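Local structure of superoxide dismutase [Fe] (Methanothermobacter thermautotrophicus, 1MA1) at residues A[8-12]-A[75-79]; A[124-129]-A[181-185]; A[161-165]-A[197-201]. The protein converts superoxide radicals to hydrogen peroxide and oxygen at an iron centre, one iron per subunit of a homotetramer, protecting the cell from their toxicity. All blocks are in the same frame, centred on the assembly; numbering follows the deposited sequence.

How the contacts relate
Contact 1 lies inside the N-terminal alpha-hairpin domain of an iron superoxide dismutase subunit, which supplies His33 and His81 to the iron; contacts 2 and 3 lie inside the C-terminal domain, which supplies Asp167 and His171. Contacts 1 and 2 sit on opposite sides of the chain's centre, with their own centres 24 Å apart, yet the side chains of Tyr78 and Arg181 are each about 11 Å from the iron. Contacts 1 and 3 touch across the domain boundary, Ile162 CD1 lying 4.1 Å from Val79 CG1. Contacts 2 and 3 interleave along the chain, their centres 21 Å apart. All three also reach the second subunit.

Contact 1: residues A[8-12]-A[75-79]; sequences FYELP and VGGYV
Tyr9 lies over one face of the Tyr78 ring, with its CD1 above the ring centre, while the carbonyl oxygen of Glu10 meets the edge of the same ring in its plane, Glu10 O to Tyr78 CE1 being 3.4 Å. The two rings are neither stacked nor perpendicular: their planes meet at 48° with centroids 4.7 Å apart, and the closest carbons are Tyr9 CD1 and Tyr78 CE2 at 3.7 Å. Farther out on the Tyr9 ring, CE2 and CZ come near Val75 CG2, and the phenol end reaches the second methyl, Tyr9 OH to Val75 CG1 3.4 Å. Tyr9 thus covers two residues about one helical turn apart, and crosses the valine at about a right angle. This is where the extended segment ahead of helix 27-57 is laid against helix 64-86, the second long helix of the alpha-hairpin domain of iron/manganese superoxide dismutases, the side chain of Tyr78 being about 6 Å from that of the iron ligand His81. Tyr78 CG stands anti to the backbone N (chi1 172°), and this turn sends the ring out from the helix toward residues 9-12. Pro12 adds a lighter touch, its CD 4.1 Å from Tyr78 CE1, the two side chains running past each other in opposite directions. Polar bridging is left to one water, which accepts from Glu10 N at 3.0 Å and lies 2.9 Å from Tyr78 OH, giving the buried tyrosine hydroxyl a link to the backbone of the extended segment. The second subunit closes in here as well: its Arg140 makes a weak hydrogen bond with Tyr78 OH, and its Cys138 and Ile157 pack on Tyr9 and Val75. Tyr9 N is hydrogen-bonded to Asn46 of helix 27-57.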
loop_
_atom_site.group_PDB
_atom_site.type_symbol
_atom_site.label_atom_id
_atom_site.label_comp_id
_atom_site.label_asym_id
_atom_site.label_seq_id
_atom_site.Cartn_x
_atom_site.Cartn_y
_atom_site.Cartn_z
ATOM N N PHE A 8 17.786 22.650 -1.803
ATOM C CA PHE A 8 17.822 21.189 -1.756
ATOM C C PHE A 8 17.938 20.652 -0.343
ATOM O O PHE A 8 18.131 21.403 0.608
ATOM C CB PHE A 8 18.986 20.656 -2.585
ATOM C CG PHE A 8 18.809 20.839 -4.062
ATOM C CD1 PHE A 8 18.019 19.959 -4.791
ATOM C CD2 PHE A 8 19.399 21.922 -4.728
ATOM C CE1 PHE A 8 17.816 20.148 -6.166
ATOM C CE2 PHE A 8 19.201 22.123 -6.098
ATOM C CZ PHE A 8 18.411 21.235 -6.813
ATOM N N TYR A 9 17.820 19.342 -0.209
ATOM C CA TYR A 9 17.893 18.713 1.094
ATOM C C TYR A 9 19.343 18.476 1.475
ATOM O O TYR A 9 20.175 18.192 0.616
ATOM C CB TYR A 9 17.127 17.390 1.068
ATOM C CG TYR A 9 15.627 17.551 1.038
ATOM C CD1 TYR A 9 14.933 17.997 2.169
ATOM C CD2 TYR A 9 14.890 17.241 -0.109
ATOM C CE1 TYR A 9 13.554 18.126 2.155
ATOM C CE2 TYR A 9 13.513 17.368 -0.132
ATOM C CZ TYR A 9 12.850 17.809 0.998
ATOM O OH TYR A 9 11.488 17.985 0.966
ATOM N N GLU A 10 19.641 18.593 2.764
ATOM C CA GLU A 10 20.936 18.169 3.288
ATOM C C GLU A 10 20.809 17.274 4.513
ATOM O O GLU A 10 19.861 17.398 5.294
ATOM C CB GLU A 10 21.769 19.395 3.624
ATOM C CG GLU A 10 22.195 20.170 2.392
ATOM C CD GLU A 10 22.822 21.503 2.730
ATOM O OE1 GLU A 10 23.351 22.168 1.801
ATOM O OE2 GLU A 10 22.777 21.882 3.924
ATOM N N LEU A 11 21.768 16.370 4.687
ATOM C CA LEU A 11 21.814 15.554 5.893
ATOM C C LEU A 11 22.012 16.453 7.103
ATOM O O LEU A 11 23.027 17.136 7.220
ATOM C CB LEU A 11 22.954 14.549 5.811
ATOM C CG LEU A 11 22.979 13.517 6.944
ATOM C CD1 LEU A 11 21.735 12.608 6.833
ATOM C CD2 LEU A 11 24.260 12.682 6.884
ATOM N N PRO A 12 21.037 16.479 8.020
ATOM C CA PRO A 12 21.200 17.256 9.251
ATOM C C PRO A 12 22.217 16.599 10.161
ATOM O O PRO A 12 22.334 15.374 10.192
ATOM C CB PRO A 12 19.801 17.259 9.842
ATOM C CG PRO A 12 19.290 15.921 9.442
ATOM C CD PRO A 12 19.746 15.774 8.000
ATOM N N VAL A 75 11.037 11.928 0.837
ATOM C CA VAL A 75 10.863 13.112 1.671
ATOM C C VAL A 75 10.293 12.691 3.030
ATOM O O VAL A 75 10.688 13.223 4.083
ATOM C CB VAL A 75 9.937 14.142 0.994
ATOM C CG1 VAL A 75 9.628 15.268 1.951
ATOM C CG2 VAL A 75 10.608 14.690 -0.271
ATOM N N GLY A 76 9.394 11.706 2.990
ATOM C CA GLY A 76 8.962 11.040 4.203
ATOM C C GLY A 76 10.098 10.424 4.999
ATOM O O GLY A 76 10.201 10.636 6.215
ATOM N N GLY A 77 10.946 9.665 4.313
ATOM C CA GLY A 77 12.197 9.239 4.898
ATOM C C GLY A 77 12.987 10.367 5.531
ATOM O O GLY A 77 13.377 10.279 6.697
ATOM N N TYR A 78 13.228 11.430 4.769
ATOM C CA TYR A 78 13.977 12.563 5.283
ATOM C C TYR A 78 13.326 13.178 6.526
ATOM O O TYR A 78 14.002 13.417 7.530
ATOM C CB TYR A 78 14.098 13.644 4.220
ATOM C CG TYR A 78 14.694 14.928 4.750
ATOM C CD1 TYR A 78 16.070 15.100 4.824
ATOM C CD2 TYR A 78 13.871 15.958 5.210
ATOM C CE1 TYR A 78 16.617 16.259 5.334
ATOM C CE2 TYR A 78 14.407 17.117 5.725
ATOM C CZ TYR A 78 15.778 17.264 5.787
ATOM O OH TYR A 78 16.300 18.419 6.316
ATOM N N VAL A 79 12.027 13.460 6.435
ATOM C CA VAL A 79 11.308 14.139 7.511
ATOM C C VAL A 79 11.244 13.305 8.789
ATOM O O VAL A 79 11.510 13.819 9.864
ATOM C CB VAL A 79 9.854 14.492 7.099
ATOM C CG1 VAL A 79 9.124 15.081 8.277
ATOM C CG2 VAL A 79 9.849 15.489 5.962
HETATM O O HOH W 1 17.562 20.104 4.381
#

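Contact 2: residues A[124-129]-A[181-185]; sequences AISAEG and RPDYV
The end of helix 113-125 and the turn that follows it pass beside the start of helix 181-188, with the CA atoms of Ile125 and Pro182 6.1 Å apart and those of Ala124 and Val185 7.2 Å apart. In the C-terminal domain of this iron superoxide dismutase the turn leads into strand 131-138 of the three-stranded antiparallel sheet, and Arg181 binds backbone carbonyls of the helix end and the turn. NH1 is the busier nitrogen: it donates to Ala127 O at 2.8 Å in a nearly straight bond (168°) that lies in the carbonyl plane on a lone pair, and also to Ile125 O at 2.8 Å, where it stands above the carbonyl plane and the bond is more bent. NH2 donates to Gly129 O, again from above the carbonyl plane. One buried guanidinium thus takes the carbonyls of Ile125, in the last turn of the helix, and of Ala127 and Gly129 in the loop beyond. The side chain leaves the helix extended and bends only at chi3 (-80°), which turns the guanidinium to meet the loop edge-on. NE has its own partner, Tyr173 OH, so the group is gripped on a further side and its rotation is restricted; the side chain of Arg181 lies about 8 Å from that of the iron ligand Asp167. Apolar packing fills the helix side of the contact. Ile125 CG2 meets Pro182 CG at 3.8 Å, the two side chains crossing at about a right angle, and Val185 CG2 comes within 4.0 Å of Ile125 CG1 and 3.8 Å of Ala124 CB.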
loop_
_atom_site.group_PDB
_atom_site.type_symbol
_atom_site.label_atom_id
_atom_site.label_comp_id
_atom_site.label_asym_id
_atom_site.label_seq_id
_atom_site.Cartn_x
_atom_site.Cartn_y
_atom_site.Cartn_z
ATOM N N ALA A 124 4.789 0.021 17.331
ATOM C CA ALA A 124 6.127 -0.174 16.772
ATOM C C ALA A 124 6.390 -1.643 16.463
ATOM O O ALA A 124 6.806 -2.004 15.361
ATOM C CB ALA A 124 7.175 0.354 17.738
ATOM N N ILE A 125 6.137 -2.501 17.446
ATOM C CA ILE A 125 6.520 -3.900 17.322
ATOM C C ILE A 125 5.772 -4.564 16.187
ATOM O O ILE A 125 6.346 -5.333 15.404
ATOM C CB ILE A 125 6.263 -4.662 18.652
ATOM C CG1 ILE A 125 7.078 -4.007 19.780
ATOM C CG2 ILE A 125 6.671 -6.113 18.503
ATOM C CD1 ILE A 125 6.991 -4.683 21.115
ATOM N N SER A 126 4.481 -4.267 16.089
ATOM C CA SER A 126 3.602 -5.043 15.208
ATOM C C SER A 126 3.623 -4.600 13.748
ATOM O O SER A 126 2.964 -5.217 12.924
ATOM C CB SER A 126 2.169 -4.981 15.711
ATOM O OG SER A 126 1.682 -3.665 15.603
ATOM N N ALA A 127 4.361 -3.540 13.436
ATOM C CA ALA A 127 4.414 -3.015 12.074
ATOM C C ALA A 127 4.939 -4.065 11.109
ATOM O O ALA A 127 5.991 -4.648 11.339
ATOM C CB ALA A 127 5.314 -1.782 12.018
ATOM N N GLU A 128 4.215 -4.291 10.021
ATOM C CA GLU A 128 4.592 -5.336 9.076
ATOM C C GLU A 128 5.695 -4.808 8.191
ATOM O O GLU A 128 5.451 -4.014 7.292
ATOM C CB GLU A 128 3.389 -5.774 8.223
ATOM C CG GLU A 128 2.197 -6.196 9.067
ATOM C CD GLU A 128 0.946 -6.492 8.247
ATOM O OE1 GLU A 128 0.902 -6.070 7.066
ATOM O OE2 GLU A 128 0.003 -7.137 8.790
ATOM N N GLY A 129 6.919 -5.247 8.460
ATOM C CA GLY A 129 8.049 -4.788 7.672
ATOM C C GLY A 129 8.491 -3.412 8.110
ATOM O O GLY A 129 8.336 -3.056 9.285
ATOM N N ARG A 181 13.170 -7.080 17.689
ATOM C CA ARG A 181 12.653 -5.715 17.644
ATOM C C ARG A 181 12.119 -5.248 19.001
ATOM O O ARG A 181 12.252 -4.078 19.369
ATOM C CB ARG A 181 11.555 -5.624 16.577
ATOM C CG ARG A 181 10.948 -4.244 16.439
ATOM C CD ARG A 181 9.745 -4.234 15.504
ATOM N NE ARG A 181 10.132 -4.217 14.102
ATOM C CZ ARG A 181 9.266 -4.237 13.091
ATOM N NH1 ARG A 181 7.964 -4.273 13.345
ATOM N NH2 ARG A 181 9.700 -4.227 11.831
ATOM N N PRO A 182 11.508 -6.154 19.769
ATOM C CA PRO A 182 10.977 -5.738 21.071
ATOM C C PRO A 182 12.027 -5.217 22.061
ATOM O O PRO A 182 11.738 -4.332 22.867
ATOM C CB PRO A 182 10.284 -6.999 21.558
ATOM C CG PRO A 182 9.755 -7.581 20.276
ATOM C CD PRO A 182 10.983 -7.473 19.391
ATOM N N ASP A 183 13.239 -5.767 22.017
ATOM C CA ASP A 183 14.285 -5.294 22.916
ATOM C C ASP A 183 14.707 -3.900 22.523
ATOM O O ASP A 183 14.963 -3.055 23.388
ATOM C CB ASP A 183 15.532 -6.179 22.886
ATOM C CG ASP A 183 15.333 -7.516 23.581
ATOM O OD1 ASP A 183 14.335 -7.665 24.331
ATOM O OD2 ASP A 183 16.197 -8.416 23.374
ATOM N N TYR A 184 14.804 -3.654 21.220
ATOM C CA TYR A 184 15.071 -2.312 20.704
ATOM C C TYR A 184 13.985 -1.294 21.088
ATOM O O TYR A 184 14.289 -0.211 21.593
ATOM C CB TYR A 184 15.209 -2.372 19.190
ATOM C CG TYR A 184 15.156 -1.026 18.521
ATOM C CD1 TYR A 184 13.986 -0.565 17.931
ATOM C CD2 TYR A 184 16.289 -0.220 18.446
ATOM C CE1 TYR A 184 13.950 0.668 17.271
ATOM C CE2 TYR A 184 16.268 1.009 17.795
ATOM C CZ TYR A 184 15.104 1.444 17.209
ATOM O OH TYR A 184 15.138 2.645 16.539
ATOM N N VAL A 185 12.719 -1.631 20.849
ATOM C CA VAL A 185 11.627 -0.779 21.301
ATOM C C VAL A 185 11.679 -0.507 22.802
ATOM O O VAL A 185 11.461 0.615 23.235
ATOM C CB VAL A 185 10.254 -1.391 20.940
ATOM C CG1 VAL A 185 9.117 -0.601 21.595
ATOM C CG2 VAL A 185 10.105 -1.426 19.439
#

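Contact 3: residues A[161-165]-A[197-201]; sequences RILLV and VEKRF
This is a helix-on-strand contact, largely apolar but with one arginine bond, in which helix 194-202 near the C-terminus packs beside the lead-in to strand 164-167, the strand at one border of the sheet. Leu163 is the residue most deeply engaged. With CG anti to the carbonyl carbon (chi1 -64°), its branch points along the helix, bringing CD1 to 3.6 Å from Phe201 CD1 and CD2 to 3.5 Å from Phe201 CA; the leucine and the phenylalanine cross obliquely. One turn earlier, Val197 uses both methyls: CG1 sits 3.4 Å from Leu163 O, and CG2 lies 3.9 Å from Leu164 CG. Leu163 and Leu164 both bond to the backbone of Leu135 on strand 131-138, forming a classic beta bulge in the antiparallel sheet of the C-terminal superoxide dismutase domain. The helix thus meets the sheet border at this irregularity. Arg200 supplies the polar part. Its chain runs extended from CG to NE, and NH1 donates to Leu163 O at 2.9 Å with an N-H...O angle of 153°, approaching from above the carbonyl plane rather than along a lone pair. The guanidinium has further partners: NH1 to Asn87 OD1, NH2 to Phe83 O near the end of helix 64-86, and NE in a salt bridge with Glu196. A leucine in place of Arg200 would probably cost Leu163 O and Phe83 O the guanidinium donor and Glu196 this salt-bridge partner. The side chain of Ile162 packs on Leu80 and Phe83 of helix 64-86, while the Phe201 ring meets Tyr105 of helix 100-110 edge-to-face.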
loop_
_atom_site.group_PDB
_atom_site.type_symbol
_atom_site.label_atom_id
_atom_site.label_comp_id
_atom_site.label_asym_id
_atom_site.label_seq_id
_atom_site.Cartn_x
_atom_site.Cartn_y
_atom_site.Cartn_z
ATOM N N ARG A 161 0.505 16.614 12.437
ATOM C CA ARG A 161 1.884 17.020 12.704
ATOM C C ARG A 161 2.584 16.069 13.656
ATOM O O ARG A 161 1.934 15.384 14.445
ATOM C CB ARG A 161 1.920 18.428 13.289
ATOM C CG ARG A 161 1.066 19.417 12.515
ATOM C CD ARG A 161 1.823 20.689 12.208
ATOM N NE ARG A 161 2.507 20.570 10.927
ATOM C CZ ARG A 161 3.517 21.340 10.534
ATOM N NH1 ARG A 161 3.977 22.297 11.331
ATOM N NH2 ARG A 161 4.076 21.144 9.340
ATOM N N ILE A 162 3.913 16.017 13.579
ATOM C CA ILE A 162 4.657 14.995 14.315
ATOM C C ILE A 162 5.027 15.456 15.726
ATOM O O ILE A 162 5.568 16.544 15.918
ATOM C CB ILE A 162 5.955 14.590 13.570
ATOM C CG1 ILE A 162 5.631 14.046 12.183
ATOM C CG2 ILE A 162 6.693 13.522 14.361
ATOM C CD1 ILE A 162 6.865 13.737 11.369
ATOM N N LEU A 163 4.742 14.616 16.709
ATOM C CA LEU A 163 5.176 14.871 18.078
ATOM C C LEU A 163 6.325 13.959 18.503
ATOM O O LEU A 163 7.345 14.422 19.023
ATOM C CB LEU A 163 4.002 14.689 19.040
ATOM C CG LEU A 163 2.861 15.675 18.845
ATOM C CD1 LEU A 163 1.751 15.404 19.834
ATOM C CD2 LEU A 163 3.415 17.085 18.995
ATOM N N LEU A 164 6.143 12.661 18.279
ATOM C CA LEU A 164 7.079 11.639 18.732
ATOM C C LEU A 164 7.193 10.597 17.627
ATOM O O LEU A 164 6.190 10.238 17.002
ATOM C CB LEU A 164 6.537 10.951 19.983
ATOM C CG LEU A 164 7.513 10.388 21.016
ATOM C CD1 LEU A 164 6.848 9.177 21.653
ATOM C CD2 LEU A 164 8.829 10.000 20.394
ATOM N N VAL A 165 8.397 10.088 17.406
ATOM C CA VAL A 165 8.636 9.193 16.292
ATOM C C VAL A 165 9.591 8.073 16.706
ATOM O O VAL A 165 10.590 8.311 17.386
ATOM C CB VAL A 165 9.216 10.006 15.091
ATOM C CG1 VAL A 165 10.304 9.242 14.398
ATOM C CG2 VAL A 165 8.109 10.330 14.099
ATOM N N VAL A 197 9.641 16.609 22.654
ATOM C CA VAL A 197 8.275 16.229 22.315
ATOM C C VAL A 197 7.301 17.201 22.962
ATOM O O VAL A 197 6.364 17.665 22.326
ATOM C CB VAL A 197 7.931 14.796 22.793
ATOM C CG1 VAL A 197 6.541 14.433 22.344
ATOM C CG2 VAL A 197 8.916 13.799 22.247
ATOM N N GLU A 198 7.534 17.507 24.232
ATOM C CA GLU A 198 6.787 18.547 24.923
ATOM C C GLU A 198 6.776 19.865 24.173
ATOM O O GLU A 198 5.730 20.475 24.019
ATOM C CB GLU A 198 7.359 18.754 26.327
ATOM C CG GLU A 198 6.890 17.725 27.353
ATOM C CD GLU A 198 7.763 17.683 28.595
ATOM O OE1 GLU A 198 8.257 18.749 29.036
ATOM O OE2 GLU A 198 7.950 16.583 29.145
ATOM N N LYS A 199 7.937 20.299 23.700
ATOM C CA LYS A 199 8.028 21.538 22.956
ATOM C C LYS A 199 7.203 21.458 21.677
ATOM O O LYS A 199 6.378 22.328 21.414
ATOM C CB LYS A 199 9.477 21.838 22.614
ATOM C CG LYS A 199 9.669 23.149 21.871
ATOM C CD LYS A 199 11.145 23.373 21.523
ATOM C CE LYS A 199 11.356 24.619 20.671
ATOM N NZ LYS A 199 12.814 24.875 20.409
ATOM N N ARG A 200 7.410 20.408 20.890
ATOM C CA ARG A 200 6.613 20.186 19.685
ATOM C C ARG A 200 5.114 20.278 19.959
ATOM O O ARG A 200 4.356 20.844 19.174
ATOM C CB ARG A 200 6.922 18.808 19.090
ATOM C CG ARG A 200 8.378 18.606 18.690
ATOM C CD ARG A 200 8.641 17.182 18.260
ATOM N NE ARG A 200 10.006 17.016 17.788
ATOM C CZ ARG A 200 10.523 15.856 17.408
ATOM N NH1 ARG A 200 9.771 14.767 17.444
ATOM N NH2 ARG A 200 11.784 15.778 17.001
ATOM N N PHE A 201 4.685 19.712 21.075
ATOM C CA PHE A 201 3.269 19.597 21.357
ATOM C C PHE A 201 2.701 20.966 21.654
ATOM O O PHE A 201 1.535 21.230 21.386
ATOM C CB PHE A 201 3.047 18.659 22.556
ATOM C CG PHE A 201 1.594 18.444 22.901
ATOM C CD1 PHE A 201 0.658 18.151 21.907
ATOM C CD2 PHE A 201 1.156 18.527 24.218
ATOM C CE1 PHE A 201 -0.709 17.942 22.237
ATOM C CE2 PHE A 201 -0.197 18.319 24.550
ATOM C CZ PHE A 201 -1.126 18.025 23.557
#